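Emp47p (form2) (Saccharomyces cerevisiae, PDB 2A6Z) serves as a calcium-independent, lectin-type cargo receptor that takes part in glycoprotein secretion and is required for Emp46p to leave the endoplasmic reticulum. Local coordinates at residues D89-I92 with P93-K96; T162-L165 with E166-N169. One frame throughout, in Å; residues are numbered along the deposited sequence. Where two conformers were deposited one is given.

Contact 1. Residues D89-I92 with P93-K96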
ATOM      1  N   ASP A  89       0.571   5.701  14.268  1.00 10.08           N
ATOM      2  CA  ASP A  89      -0.176   6.939  14.523  1.00 10.38           C
ATOM      3  C   ASP A  89      -1.348   6.547  15.450  1.00 10.92           C
ATOM      4  O   ASP A  89      -1.717   5.382  15.516  1.00 13.00           O
ATOM      5  CB  ASP A  89      -0.653   7.556  13.237  1.00 11.12           C
ATOM      6  CG  ASP A  89      -0.893   9.047  13.263  1.00 12.23           C
ATOM      7  OD1 ASP A  89      -1.215   9.538  14.362  1.00 17.91           O
ATOM      8  OD2 ASP A  89      -0.726   9.701  12.234  1.00 12.99           O
ATOM      9  N   SER A  90      -1.900   7.519  16.104  1.00 13.17           N
ATOM     10  CA  SER A  90      -3.047   7.284  17.006  1.00 14.33           C
ATOM     11  C   SER A  90      -4.370   7.423  16.275  1.00 13.02           C
ATOM     12  O   SER A  90      -5.445   7.239  16.886  1.00 17.38           O
ATOM     13  CB  SER A  90      -2.938   8.254  18.196  1.00 18.83           C
ATOM     14  OG  SER A  90      -2.998   9.575  17.659  1.00 25.67           O
ATOM     15  N   ASN A  91      -4.356   7.819  15.018  1.00 12.29           N
ATOM     16  CA  ASN A  91      -5.549   7.933  14.205  1.00 11.97           C
ATOM     17  C   ASN A  91      -5.165   7.622  12.776  1.00 10.33           C
ATOM     18  O   ASN A  91      -3.952   7.520  12.468  1.00 10.55           O
ATOM     19  CB  ASN A  91      -6.131   9.372  14.273  1.00 13.49           C
ATOM     20  CG  ASN A  91      -5.032  10.368  14.470  1.00 15.51           C
ATOM     21  OD1 ASN A  91      -4.811  10.817  15.610  1.00 25.60           O
ATOM     22  ND2 ASN A  91      -4.328  10.720  13.391  1.00 17.16           N
ATOM     23  N   ILE A  92      -6.110   7.554  11.869  1.00 10.31           N
ATOM     24  CA  ILE A  92      -5.742   7.542  10.457  1.00 10.36           C
ATOM     25  C   ILE A  92      -4.864   8.753  10.184  1.00  9.40           C
ATOM     26  O   ILE A  92      -5.220   9.858  10.636  1.00 10.82           O
ATOM     27  CB  ILE A  92      -7.008   7.550   9.578  1.00 11.11           C
ATOM     28  CG1 ILE A  92      -7.835   6.260   9.728  1.00 11.16           C
ATOM     29  CG2 ILE A  92      -6.685   7.832   8.108  1.00 11.88           C
ATOM     30  CD1 ILE A  92      -9.174   6.258   9.027  1.00 14.06           C
ATOM     31  N   PRO A  93      -3.731   8.597   9.524  1.00  9.41           N
ATOM     32  CA  PRO A  93      -2.828   9.744   9.415  1.00 10.16           C
ATOM     33  C   PRO A  93      -3.489  10.929   8.753  1.00  9.57           C
ATOM     34  O   PRO A  93      -4.196  10.789   7.738  1.00  9.99           O
ATOM     35  CB  PRO A  93      -1.673   9.160   8.570  1.00 10.54           C
ATOM     36  CG  PRO A  93      -1.679   7.712   8.971  1.00 10.83           C
ATOM     37  CD  PRO A  93      -3.155   7.337   8.982  1.00  9.65           C
ATOM     38  N   ARG A  94      -3.217  12.124   9.308  1.00 11.76           N
ATOM     39  CA  ARG A  94      -3.839  13.306   8.742  1.00 13.82           C
ATOM     40  C   ARG A  94      -3.176  13.823   7.468  1.00 12.15           C
ATOM     41  O   ARG A  94      -3.816  14.420   6.583  1.00 14.41           O
ATOM     42  CB  ARG A  94      -3.780  14.402   9.851  1.00 16.39           C
ATOM     43  CG  ARG A  94      -4.668  14.075  11.089  1.00 16.18           C
ATOM     44  CD  ARG A  94      -4.489  15.196  12.139  1.00 22.51           C
ATOM     45  NE  ARG A  94      -5.081  14.784  13.403  1.00 27.52           N
ATOM     46  CZ  ARG A  94      -4.592  14.095  14.417  1.00 34.77           C
ATOM     47  NH1 ARG A  94      -5.381  13.842  15.465  1.00 40.23           N
ATOM     48  NH2 ARG A  94      -3.346  13.633  14.472  1.00 47.86           N
ATOM     49  N   ASP A  95      -1.869  13.682   7.386  1.00 11.27           N
ATOM     50  CA  ASP A  95      -1.092  14.323   6.312  1.00  9.55           C
ATOM     51  C   ASP A  95      -1.322  13.597   4.977  1.00  9.40           C
ATOM     52  O   ASP A  95      -1.360  12.371   4.952  1.00  9.88           O
ATOM     53  CB  ASP A  95       0.380  14.396   6.672  1.00  9.95           C
ATOM     54  CG  ASP A  95       1.180  15.172   5.632  1.00  9.95           C
ATOM     55  OD1 ASP A  95       1.298  16.395   5.829  1.00 15.57           O
ATOM     56  OD2 ASP A  95       1.625  14.591   4.641  1.00  9.33           O
ATOM     57  N   LYS A  96      -1.446  14.371   3.909  1.00  9.19           N
ATOM     58  CA  LYS A  96      -1.777  13.902   2.579  1.00  9.36           C
ATOM     59  C   LYS A  96      -0.707  14.252   1.555  1.00  8.40           C
ATOM     60  O   LYS A  96      -1.017  14.177   0.360  1.00  9.26           O
ATOM     61  CB  LYS A  96      -3.128  14.416   2.148  1.00 11.27           C
ATOM     62  CG  LYS A  96      -4.279  14.183   3.127  1.00 11.62           C
ATOM     63  CD  LYS A  96      -4.733  12.718   3.081  1.00 11.21           C
ATOM     64  CE  LYS A  96      -5.729  12.461   4.207  1.00 13.59           C
ATOM     65  NZ  LYS A  96      -6.570  11.237   3.969  1.00 12.79           N
TER
HETATM   66  O   HOH W   1      -1.898  12.105  11.952  1.00 14.72           O
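Pro93 and Arg94 lie against Asp89, Asn91 and Ile92 in a loop of the legume-lectin beta sandwich, at the start of the excursion between strands 81-88 and 108-113. Pro93 comes first. Its backbone lies in the polyproline II region, and proline suits this position because it fixes phi and has no N-H to satisfy. The ring packs at about a right angle to Ile92, CD lying 3.7 Å from Ile92 CG2, while Asp89 OD2 sits 3.5 Å from Pro93 CA. Both Ile92 and Pro93 also rest on Trp52 and Arg194, which fit the loop to strands 48-58 and 192-200.

Arg94 begins with its amide, which donates to a water at 3.0 Å from Arg94 N. The same water donates to Asp89 OD2 at 2.7 Å, so a short acidic side chain is joined to the backbone five residues on; Asn91 ND2 adds a weak third link. Farther out, the extended arginine chain crosses Asn91 at about a right angle. The guanidinium and amide planes stand 68° apart, with Asn91 ND2 lying 3.2 Å above one guanidinium face, toward its rim, and Asn91 OD1 3.1 Å from Arg94 NH1. Asparagine fits because its two ends do different work. ND2 makes a nearly straight bond (169°) to Ile92 O at 3.0 Å, and OD1 accepts from Ser90 OG, met from above the carbonyl plane. With chi1 at 31°, CG is tucked between the backbone N and the carbonyl carbon, and these two bonds fix the turn of the amide.

Beyond Arg94 the segment runs on toward strand 26-30, where Lys96 NZ forms a salt bridge with Glu30 OE2.

Contact 2. Residues T162-L165 with E166-N169; sequences TYDL and EDDN
Asp164 reaches forward along the chain with its carboxylate to accept the amide of Glu166, an Asx turn inside a type I beta turn at the hairpin that joins strands 153-164 and 170-175. CG lies anti to the Asp164 backbone N (chi1 -168°), which carries OD1 to 2.8 Å from Glu166 N; the amide meets that oxygen from above the carboxylate plane. The beta turn itself is closed by Asp167 N, 3.1 Å from Asp164 O. Aspartate suits the end of the strand because its short side chain can accept from the turn as the backbone bends.

The neighbouring acids are set askew. Glu166, bent at chi2, crosses Asp164 at about a right angle, leaving OE1 only 3.5 Å from Asp164 OD1, a like-charge approach probably eased by Ser62 OG, which bonds OE1. The carboxylates of Asp164 and Asp167 are 75° apart; Asp164 OD2 touches Asp167 CB at 3.3 Å, and one water donates to OD2 of both. Asp167 OD1 also has a salt bridge to Arg184.

Asp168 and Asn169 both adopt left-handed backbone angles, which asparagine and aspartate tolerate well. Asn169 then lies alongside Tyr163, pointing the same way, its amide plane 23° from the ring and its CB 3.8 Å from Tyr163 OH; that hydroxyl is bonded to Phe188 N. The Leu165 side chain crosses that of Asn169 obliquely, CD1 lying 3.2 Å from Asn169 OD1. That oxygen accepts from a water, 2.8 Å away, which also donates to Leu165 O.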
ATOM      1  N   THR A 162       5.288  -9.729   4.573  1.00  5.69           N
ATOM      2  CA  THR A 162       5.385 -10.539   5.767  1.00  5.85           C
ATOM      3  C   THR A 162       6.445  -9.958   6.674  1.00  5.41           C
ATOM      4  O   THR A 162       7.473  -9.458   6.246  1.00  5.99           O
ATOM      5  CB  THR A 162       5.732 -12.016   5.442  1.00  6.41           C
ATOM      6  OG1 THR A 162       6.881 -12.086   4.596  1.00  6.56           O
ATOM      7  CG2 THR A 162       4.557 -12.726   4.767  1.00  7.20           C
ATOM      8  N   TYR A 163       6.162 -10.040   7.997  1.00  5.75           N
ATOM      9  CA  TYR A 163       7.103  -9.594   9.003  1.00  5.64           C
ATOM     10  C   TYR A 163       7.187 -10.714  10.065  1.00  5.52           C
ATOM     11  O   TYR A 163       6.184 -11.004  10.731  1.00  6.47           O
ATOM     12  CB  TYR A 163       6.662  -8.266   9.637  1.00  6.32           C
ATOM     13  CG  TYR A 163       7.687  -7.726  10.609  1.00  6.13           C
ATOM     14  CD1 TYR A 163       8.985  -7.395  10.203  1.00  7.37           C
ATOM     15  CD2 TYR A 163       7.375  -7.535  11.953  1.00  6.63           C
ATOM     16  CE1 TYR A 163       9.942  -6.904  11.070  1.00  7.39           C
ATOM     17  CE2 TYR A 163       8.325  -7.029  12.821  1.00  6.85           C
ATOM     18  CZ  TYR A 163       9.598  -6.731  12.415  1.00  6.86           C
ATOM     19  OH  TYR A 163      10.549  -6.196  13.244  1.00  8.31           O
ATOM     20  N   ASP A 164       8.346 -11.349  10.108  1.00  6.03           N
ATOM     21  CA  ASP A 164       8.500 -12.604  10.821  1.00  6.64           C
ATOM     22  C   ASP A 164       9.457 -12.468  11.992  1.00  6.32           C
ATOM     23  O   ASP A 164      10.696 -12.520  11.847  1.00  7.03           O
ATOM     24  CB  ASP A 164       9.007 -13.705   9.852  1.00  7.86           C
ATOM     25  CG  ASP A 164       8.911 -15.102  10.475  1.00  8.69           C
ATOM     26  OD1 ASP A 164       8.575 -15.199  11.678  1.00 11.56           O
ATOM     27  OD2 ASP A 164       9.171 -16.056   9.736  1.00 10.92           O
ATOM     28  N   LEU A 165       8.882 -12.300  13.194  1.00  6.62           N
ATOM     29  CA  LEU A 165       9.679 -12.221  14.401  1.00  7.64           C
ATOM     30  C   LEU A 165      10.315 -13.553  14.751  1.00  8.61           C
ATOM     31  O   LEU A 165      11.242 -13.534  15.552  1.00 11.48           O
ATOM     32  CB  LEU A 165       8.793 -11.817  15.616  1.00  7.42           C
ATOM     33  CG  LEU A 165       8.387 -10.350  15.744  1.00  8.32           C
ATOM     34  CD1 LEU A 165       9.613  -9.397  15.760  1.00 10.90           C
ATOM     35  CD2 LEU A 165       7.402  -9.947  14.695  1.00  9.02           C
ATOM     36  N   GLU A 166       9.828 -14.633  14.148  1.00  8.81           N
ATOM     37  CA  GLU A 166      10.382 -15.967  14.407  1.00 11.39           C
ATOM     38  C   GLU A 166      11.437 -16.318  13.340  1.00 13.54           C
ATOM     39  O   GLU A 166      11.893 -17.482  13.320  1.00 18.32           O
ATOM     40  CB  GLU A 166       9.252 -17.008  14.368  1.00 11.82           C
ATOM     41  CG  GLU A 166       8.341 -16.953  15.567  1.00 10.74           C
ATOM     42  CD  GLU A 166       7.390 -15.759  15.548  1.00 10.01           C
ATOM     43  OE1 GLU A 166       6.637 -15.628  14.534  1.00 11.32           O
ATOM     44  OE2 GLU A 166       7.334 -15.002  16.551  1.00 12.00           O
ATOM     45  N   ASP A 167      11.863 -15.336  12.525  1.00  9.17           N
ATOM     46  CA  ASP A 167      12.988 -15.516  11.594  1.00 10.28           C
ATOM     47  C   ASP A 167      13.885 -14.282  11.674  1.00  9.70           C
ATOM     48  O   ASP A 167      14.289 -13.730  10.656  1.00  9.87           O
ATOM     49  CB  ASP A 167      12.408 -15.799  10.186  1.00 12.39           C
ATOM     50  CG  ASP A 167      13.434 -16.376   9.211  1.00 15.48           C
ATOM     51  OD1 ASP A 167      14.599 -16.635   9.595  1.00 18.35           O
ATOM     52  OD2 ASP A 167      13.043 -16.570   8.032  1.00 20.28           O
ATOM     53  N   ASP A 168      14.174 -13.845  12.910  1.00  9.87           N
ATOM     54  CA  ASP A 168      15.100 -12.712  13.168  1.00 10.12           C
ATOM     55  C   ASP A 168      14.649 -11.447  12.458  1.00  8.29           C
ATOM     56  O   ASP A 168      15.434 -10.704  11.859  1.00  8.87           O
ATOM     57  CB  ASP A 168      16.543 -13.139  12.785  1.00 13.55           C
ATOM     58  CG  ASP A 168      17.006 -14.207  13.748  0.50 15.07           C
ATOM     59  OD1 ASP A 168      17.062 -13.957  14.974  0.50 18.19           O
ATOM     60  OD2 ASP A 168      17.293 -15.351  13.355  0.50 27.20           O
ATOM     61  N   ASN A 169      13.338 -11.124  12.582  1.00  7.43           N
ATOM     62  CA  ASN A 169      12.757  -9.887  12.138  1.00  7.45           C
ATOM     63  C   ASN A 169      12.856  -9.767  10.597  1.00  6.34           C
ATOM     64  O   ASN A 169      13.229  -8.711  10.104  1.00  8.05           O
ATOM     65  CB  ASN A 169      13.409  -8.636  12.782  1.00  9.85           C
ATOM     66  CG  ASN A 169      13.644  -8.860  14.239  1.00  9.41           C
ATOM     67  OD1 ASN A 169      12.680  -9.104  15.010  1.00 10.74           O
ATOM     68  ND2 ASN A 169      14.897  -8.712  14.632  1.00 13.12           N
TER
HETATM   69  O   HOH W   2      10.103 -16.341   7.375  1.00 20.53           O
HETATM   70  O   HOH W   3      12.634 -11.244  16.832  1.00 14.14           O
HETATM   71  O   HOH W   4      13.704 -15.038  15.471  1.00 20.55           O

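In the fold
Both contacts lie at the surface where a strand gives way to a loop, but they belong to different sheets of the sandwich. Contact 1 follows strand 81-88, the central strand of one seven-stranded sheet, and its centre lies about 15 Å from the centre of the chain. Contact 2 forms the turn of a hairpin in the other sheet, its centre about 20 Å from that of the chain. The centres of contact 1 and contact 2 are about 26 Å apart. The nearest atoms of contact 1 and contact 2 are about 15 Å apart, without touching; along the chain, contact 1 closes before contact 2 opens. Each includes water-mediated links between its segments. Neither includes a metal or sugar, and the geometry of both describes loop packing.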